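Local coordinates for 30-kDa cleavage and polyadenylation specificity factor 30 (Arabidopsis thaliana, PDB 5ZUU), which reads N6-methyladenosine in RNA through its YTH domain and, within the CPSF complex, helps select poly(A) sites during pre-mRNA 3'-end formation, at residues F30-S33 with V34-V38; W39-Q42 with R43-A47; A162-I165 with A166-K170. All blocks are in the same frame, centred on the assembly; numbering follows the deposited sequence. Where two conformers were deposited one is given.

Interaction 1 (F30-S33 with V34-V38)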
loop_
_atom_site.group_PDB
_atom_site.type_symbol
_atom_site.label_atom_id
_atom_site.label_comp_id
_atom_site.label_asym_id
_atom_site.label_seq_id
_atom_site.Cartn_x
_atom_site.Cartn_y
_atom_site.Cartn_z
ATOM N N PHE A 30 -0.512 -6.446 8.005
ATOM C CA PHE A 30 -0.332 -5.059 7.667
ATOM C C PHE A 30 0.705 -4.393 8.595
ATOM O O PHE A 30 1.596 -3.667 8.161
ATOM C CB PHE A 30 -1.703 -4.375 7.731
ATOM C CG PHE A 30 -1.626 -2.888 7.832
ATOM C CD1 PHE A 30 -0.984 -2.164 6.852
ATOM C CD2 PHE A 30 -2.191 -2.203 8.953
ATOM C CE1 PHE A 30 -0.926 -0.780 6.938
ATOM C CE2 PHE A 30 -2.147 -0.837 9.032
ATOM C CZ PHE A 30 -1.486 -0.126 8.021
ATOM N N GLU A 31 0.556 -4.651 9.884
ATOM C CA GLU A 31 1.543 -4.131 10.890
ATOM C C GLU A 31 2.935 -4.663 10.745
ATOM O O GLU A 31 3.877 -3.912 10.790
ATOM C CB GLU A 31 1.012 -4.288 12.297
ATOM C CG GLU A 31 -0.143 -3.322 12.463
ATOM C CD GLU A 31 -0.834 -3.406 13.785
ATOM O OE1 GLU A 31 -0.235 -3.944 14.727
ATOM O OE2 GLU A 31 -1.977 -2.895 13.858
ATOM N N LEU A 32 3.043 -5.938 10.424
ATOM C CA LEU A 32 4.311 -6.528 10.070
ATOM C C LEU A 32 4.926 -5.890 8.823
ATOM O O LEU A 32 6.160 -5.655 8.754
ATOM C CB LEU A 32 4.117 -8.027 9.848
ATOM C CG LEU A 32 5.284 -8.943 10.192
ATOM C CD1 LEU A 32 5.625 -8.876 11.675
ATOM C CD2 LEU A 32 4.940 -10.379 9.824
ATOM N N SER A 33 4.082 -5.633 7.818
ATOM C CA SER A 33 4.564 -4.937 6.638
ATOM C C SER A 33 5.188 -3.563 6.968
ATOM O O SER A 33 6.217 -3.155 6.452
ATOM C CB SER A 33 3.414 -4.775 5.656
ATOM O OG SER A 33 3.849 -4.087 4.539
ATOM N N VAL A 34 4.505 -2.857 7.841
ATOM C CA VAL A 34 4.936 -1.529 8.279
ATOM C C VAL A 34 6.268 -1.603 9.013
ATOM O O VAL A 34 7.148 -0.787 8.761
ATOM C CB VAL A 34 3.847 -0.877 9.147
ATOM C CG1 VAL A 34 4.375 0.378 9.813
ATOM C CG2 VAL A 34 2.630 -0.538 8.282
ATOM N N GLN A 35 6.428 -2.576 9.903
ATOM C CA GLN A 35 7.685 -2.712 10.663
ATOM C C GLN A 35 8.846 -3.147 9.768
ATOM O O GLN A 35 9.979 -2.752 9.990
ATOM C CB GLN A 35 7.498 -3.667 11.869
ATOM C CG GLN A 35 8.784 -4.097 12.595
ATOM C CD GLN A 35 9.586 -2.926 13.109
ATOM O OE1 GLN A 35 9.033 -2.000 13.717
ATOM N NE2 GLN A 35 10.892 -2.945 12.862
ATOM N N GLN A 36 8.561 -3.939 8.736
ATOM C CA GLN A 36 9.618 -4.534 7.914
ATOM C C GLN A 36 9.792 -3.967 6.531
ATOM O O GLN A 36 10.771 -4.258 5.911
ATOM C CB GLN A 36 9.333 -6.041 7.836
ATOM C CG GLN A 36 9.492 -6.668 9.204
ATOM C CD GLN A 36 9.085 -8.095 9.250
ATOM O OE1 GLN A 36 9.079 -8.803 8.247
ATOM N NE2 GLN A 36 8.737 -8.543 10.445
ATOM N N GLY A 37 8.852 -3.186 6.007
ATOM C CA GLY A 37 9.029 -2.694 4.625
ATOM C C GLY A 37 8.917 -3.735 3.531
ATOM O O GLY A 37 9.614 -3.681 2.478
ATOM N N VAL A 38 7.973 -4.632 3.751
ATOM C CA VAL A 38 7.838 -5.849 2.979
ATOM C C VAL A 38 6.390 -6.228 2.833
ATOM O O VAL A 38 5.625 -6.007 3.729
ATOM C CB VAL A 38 8.675 -6.913 3.726
ATOM C CG1 VAL A 38 7.919 -8.142 4.129
ATOM C CG2 VAL A 38 9.924 -7.220 2.951
#
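Ser33 OG is gripped from two directions: it donates to Val38 O at 2.7 Å and also pairs with the indole NE1 of Trp107 in strand 103-114. The setting is the C-terminal end of helix 27-36 in the YTH domain, closed by a glycine with positive phi, after which Val38 enters the mixed sheet. With OG anti to the backbone nitrogen (chi1 179°), the hydroxyl lies beside its own carbonyl carbon and reaches across the turn to the carbonyl of Val38, which it meets from above the plane, 40° out of it. The Ser33 carbonyl works on the same turn. Its oxygen takes the Gly37 N-H at 2.7 Å and a long, weak bond from Gln36 N, while Phe30 O, Glu31 O and Leu32 O continue the ordinary helical pattern. Exchanging the serine for an alanine is likely to cost Val38 O and the Trp107 N-H the hydroxyl they share, weakening one link between the helix end and strand 103-114, although Gly37 would keep its bonds with Val105.

On the inner face, Phe30 and Val34 run side by side, CE1 of the ring 3.8 Å from CG2 of Val34, and both also pack on Leu160 and Leu110, wedged between helix 159-172 and the sheet. Two residues further on, Leu32 and Gln36 lie alongside each other in the same way. Gln36 is extended beyond CG and its OE1 is held by Gly88 N, which helps fix the rotation of the amide; its NE2 rests against the leucine branch, 3.4 Å from Leu32 CD1.

Interaction 2 (W39-Q42 with R43-A47); sequences WATQ and RSNEA
Gln42, Thr41 and Asn45 carry this turn. The carbonyl oxygen of Gln42 takes the backbone N-H of Asn45 at 2.9 Å, the donor standing 50° out of the carbonyl plane, and Asn45 CB settles 3.5 Å from that same Gln42 O. The two side chains then run alongside, pointing the same way, but their amides are turned almost perpendicular, planes 86° apart. Two amide nitrogens, Gln42 NE2 and Asn45 ND2, come within 3.5 Å; the first is bonded to Asp136, the second gives a weak bond to Thr41 OG1, also 3.5 Å long. Thr41 meets Asn45 nearly at a right angle; its chi1 of -170° turns OG1 to the Asn45 amide and leaves CG2 3.8 Å from Asn45 CB. This is the lead-in to helix 46-55, directly after the strand bearing Trp39. In this YTH domain Trp39 packs on the modified nucleotide of the RNA and meets the ring of Trp90 edge-to-face, Ala40 O hydrogen-bonds that nucleotide and Gln42 packs against it. A water closes the other side, accepting from Thr41 N and donating to Glu46 OE2 at 2.6 Å, a carboxylate oxygen that also receives Arg101 N.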
loop_
_atom_site.group_PDB
_atom_site.type_symbol
_atom_site.label_atom_id
_atom_site.label_comp_id
_atom_site.label_asym_id
_atom_site.label_seq_id
_atom_site.Cartn_x
_atom_site.Cartn_y
_atom_site.Cartn_z
ATOM N N TRP A 39 6.013 -6.781 1.693
ATOM C CA TRP A 39 4.715 -7.373 1.520
ATOM C C TRP A 39 4.841 -8.647 0.705
ATOM O O TRP A 39 5.841 -8.873 0.033
ATOM C CB TRP A 39 3.761 -6.388 0.798
ATOM C CG TRP A 39 2.253 -6.796 0.814
ATOM C CD1 TRP A 39 1.466 -7.022 -0.254
ATOM C CD2 TRP A 39 1.439 -7.071 1.954
ATOM N NE1 TRP A 39 0.226 -7.402 0.120
ATOM C CE2 TRP A 39 0.157 -7.409 1.476
ATOM C CE3 TRP A 39 1.647 -7.004 3.325
ATOM C CZ2 TRP A 39 -0.925 -7.687 2.340
ATOM C CZ3 TRP A 39 0.624 -7.295 4.161
ATOM C CH2 TRP A 39 -0.656 -7.679 3.679
ATOM N N ALA A 40 3.792 -9.466 0.753
ATOM C CA ALA A 40 3.624 -10.566 -0.162
ATOM C C ALA A 40 2.150 -10.621 -0.549
ATOM O O ALA A 40 1.297 -10.469 0.317
ATOM C CB ALA A 40 4.069 -11.911 0.484
ATOM N N THR A 41 1.848 -10.907 -1.824
ATOM C CA THR A 41 0.441 -11.030 -2.237
ATOM C C THR A 41 0.105 -12.462 -2.612
ATOM O O THR A 41 0.942 -13.364 -2.520
ATOM C CB THR A 41 0.073 -9.990 -3.344
ATOM O OG1 THR A 41 -1.346 -9.988 -3.532
ATOM C CG2 THR A 41 0.770 -10.252 -4.687
ATOM N N GLN A 42 -1.142 -12.691 -3.006
ATOM C CA GLN A 42 -1.567 -13.995 -3.496
ATOM C C GLN A 42 -0.797 -14.298 -4.750
ATOM O O GLN A 42 -0.504 -13.385 -5.517
ATOM C CB GLN A 42 -3.033 -13.983 -3.873
ATOM C CG GLN A 42 -3.922 -13.748 -2.690
ATOM C CD GLN A 42 -5.354 -13.597 -3.084
ATOM O OE1 GLN A 42 -5.963 -14.593 -3.362
ATOM N NE2 GLN A 42 -5.906 -12.347 -3.137
ATOM N N ARG A 43 -0.468 -15.581 -4.972
ATOM C CA ARG A 43 0.324 -16.008 -6.166
ATOM C C ARG A 43 -0.252 -15.582 -7.498
ATOM O O ARG A 43 0.441 -15.075 -8.359
ATOM C CB ARG A 43 0.565 -17.497 -6.127
ATOM C CG ARG A 43 1.421 -17.865 -4.897
ATOM C CD ARG A 43 2.011 -19.258 -4.915
ATOM N NE ARG A 43 2.879 -19.357 -6.100
ATOM C CZ ARG A 43 3.391 -20.490 -6.603
ATOM N NH1 ARG A 43 3.151 -21.665 -6.025
ATOM N NH2 ARG A 43 4.155 -20.448 -7.698
ATOM N N SER A 44 -1.551 -15.694 -7.621
ATOM C CA SER A 44 -2.243 -15.231 -8.807
ATOM C C SER A 44 -2.145 -13.757 -9.105
ATOM O O SER A 44 -2.553 -13.335 -10.199
ATOM C CB SER A 44 -3.740 -15.538 -8.666
ATOM O OG SER A 44 -4.266 -14.871 -7.521
ATOM N N ASN A 45 -1.686 -12.935 -8.160
ATOM C CA ASN A 45 -1.590 -11.504 -8.384
ATOM C C ASN A 45 -0.187 -11.030 -8.756
ATOM O O ASN A 45 -0.022 -9.810 -9.046
ATOM C CB ASN A 45 -2.065 -10.724 -7.126
ATOM C CG ASN A 45 -3.555 -10.803 -6.906
ATOM O OD1 ASN A 45 -4.365 -10.835 -7.854
ATOM N ND2 ASN A 45 -3.939 -10.830 -5.658
ATOM N N GLU A 46 0.815 -11.930 -8.733
ATOM C CA GLU A 46 2.193 -11.476 -8.803
ATOM C C GLU A 46 2.595 -10.908 -10.189
ATOM O O GLU A 46 3.336 -9.904 -10.300
ATOM C CB GLU A 46 3.134 -12.563 -8.328
ATOM C CG GLU A 46 2.867 -12.930 -6.895
ATOM C CD GLU A 46 3.763 -14.000 -6.312
ATOM O OE1 GLU A 46 3.711 -15.111 -6.828
ATOM O OE2 GLU A 46 4.485 -13.727 -5.311
ATOM N N ALA A 47 2.076 -11.531 -11.263
ATOM C CA ALA A 47 2.406 -11.129 -12.595
ATOM C C ALA A 47 1.825 -9.743 -12.893
ATOM O O ALA A 47 2.436 -8.914 -13.630
ATOM C CB ALA A 47 1.833 -12.125 -13.580
HETATM O O HOH W 1 4.118 -11.902 -3.492
#

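Interaction 3 (A162-I165 with A166-K170)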
loop_
_atom_site.group_PDB
_atom_site.type_symbol
_atom_site.label_atom_id
_atom_site.label_comp_id
_atom_site.label_asym_id
_atom_site.label_seq_id
_atom_site.Cartn_x
_atom_site.Cartn_y
_atom_site.Cartn_z
ATOM N N ALA A 162 5.123 7.010 12.199
ATOM C CA ALA A 162 6.435 7.195 12.836
ATOM C C ALA A 162 7.131 5.814 13.015
ATOM O O ALA A 162 8.329 5.665 12.762
ATOM C CB ALA A 162 6.257 7.955 14.174
ATOM N N ILE A 163 6.349 4.783 13.337
ATOM C CA ILE A 163 6.899 3.405 13.391
ATOM C C ILE A 163 7.601 3.037 12.075
ATOM O O ILE A 163 8.751 2.557 12.066
ATOM C CB ILE A 163 5.838 2.376 13.781
ATOM C CG1 ILE A 163 5.432 2.587 15.252
ATOM C CG2 ILE A 163 6.412 0.975 13.657
ATOM C CD1 ILE A 163 4.212 1.793 15.658
ATOM N N SER A 164 6.922 3.325 10.967
ATOM C CA SER A 164 7.488 3.081 9.676
ATOM C C SER A 164 8.784 3.836 9.439
ATOM O O SER A 164 9.723 3.279 8.927
ATOM C CB SER A 164 6.486 3.495 8.589
ATOM O OG SER A 164 6.976 2.975 7.405
ATOM N N ILE A 165 8.785 5.123 9.751
ATOM C CA ILE A 165 9.930 6.042 9.459
ATOM C C ILE A 165 11.159 5.557 10.268
ATOM O O ILE A 165 12.267 5.430 9.727
ATOM C CB ILE A 165 9.610 7.565 9.792
ATOM C CG1 ILE A 165 8.454 8.142 8.939
ATOM C CG2 ILE A 165 10.815 8.476 9.594
ATOM C CD1 ILE A 165 8.682 8.036 7.449
ATOM N N ALA A 166 10.920 5.249 11.544
ATOM C CA ALA A 166 11.955 4.684 12.436
ATOM C C ALA A 166 12.499 3.384 11.847
ATOM O O ALA A 166 13.723 3.284 11.654
ATOM C CB ALA A 166 11.401 4.457 13.840
ATOM N N ALA A 167 11.599 2.446 11.477
ATOM C CA ALA A 167 12.075 1.126 10.961
ATOM C C ALA A 167 12.875 1.276 9.704
ATOM O O ALA A 167 13.947 0.701 9.598
ATOM C CB ALA A 167 10.951 0.148 10.768
ATOM N N GLU A 168 12.354 2.105 8.790
ATOM C CA GLU A 168 13.001 2.519 7.539
ATOM C C GLU A 168 14.412 3.089 7.765
ATOM O O GLU A 168 15.332 2.723 7.083
ATOM C CB GLU A 168 12.118 3.582 6.845
ATOM C CG GLU A 168 12.129 3.625 5.335
ATOM C CD GLU A 168 11.254 4.776 4.749
ATOM O OE1 GLU A 168 11.649 5.250 3.658
ATOM O OE2 GLU A 168 10.182 5.201 5.317
ATOM N N ALA A 169 14.564 3.992 8.719
ATOM C CA ALA A 169 15.877 4.571 9.033
ATOM C C ALA A 169 16.842 3.505 9.560
ATOM O O ALA A 169 17.977 3.442 9.111
ATOM C CB ALA A 169 15.716 5.663 10.069
ATOM N N LYS A 170 16.362 2.681 10.502
ATOM C CA LYS A 170 17.158 1.557 11.074
ATOM C C LYS A 170 17.720 0.642 10.002
ATOM O O LYS A 170 18.881 0.237 10.089
ATOM C CB LYS A 170 16.359 0.703 12.076
ATOM C CG LYS A 170 16.495 1.126 13.537
ATOM C CD LYS A 170 16.950 -0.019 14.451
ATOM C CE LYS A 170 17.499 0.531 15.787
ATOM N NZ LYS A 170 18.287 -0.446 16.606
#
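Ala162 begins the run: its carbonyl oxygen receives the Ala166 N-H at 2.9 Å in a bond straight to within 5° (175° at hydrogen), and the methyl of Ala166 sits 3.5 Å from that same Ala162 O. Ile163 repeats the step with Ala167, while its own side chain leans on Gln35 of helix 27-36. Ser164 faces inward, against Val34, Trp107 and Leu110, and its carbonyl oxygen takes the N-H of Glu168, whose CB comes to 3.2 Å from Ser164 O. The motif throughout is a regular alpha helix, 159-172, laid on helix 27-36 and strand 103-114 with small residues, Ser164 and Ala167, at the interface. Ile165 hands its carbonyl to Ala169. With CG1 beside the backbone nitrogen (chi1 -63°) and a further bend at chi2, its CD1 reaches 3.9 Å from Glu168 OE2, where the two side chains cross obliquely. That carboxylate has its stronger partners beyond the helix: OE1 forms a salt bridge with Lys106 and OE2 bonds to His10. Flanked by a lysine and a histidine, the glutamate is probably held ionised, its apolar neighbour Ile165 merely lying against one oxygen.

Overall arrangement
The contacts follow one another along the chain, interaction 1 leading into interaction 2, with interaction 3 near the C-terminus. Interactions 1 and 2 have centres 16 Å apart and touch where Ser33 packs on the ring of Trp39, so the end of helix 27-36 lies behind a residue that meets the modified nucleotide. Interaction 3 is 10 Å from interaction 1, centre to centre; helices 159-172 and 27-36 meet through Val34 with Ser164 and Gln35 with Ala167, both helices also packing on strand 103-114. Interactions 2 and 3 are 25 Å apart by centres and do not touch. Thus the RNA side and the outer helix of the YTH domain are joined through helix 27-36.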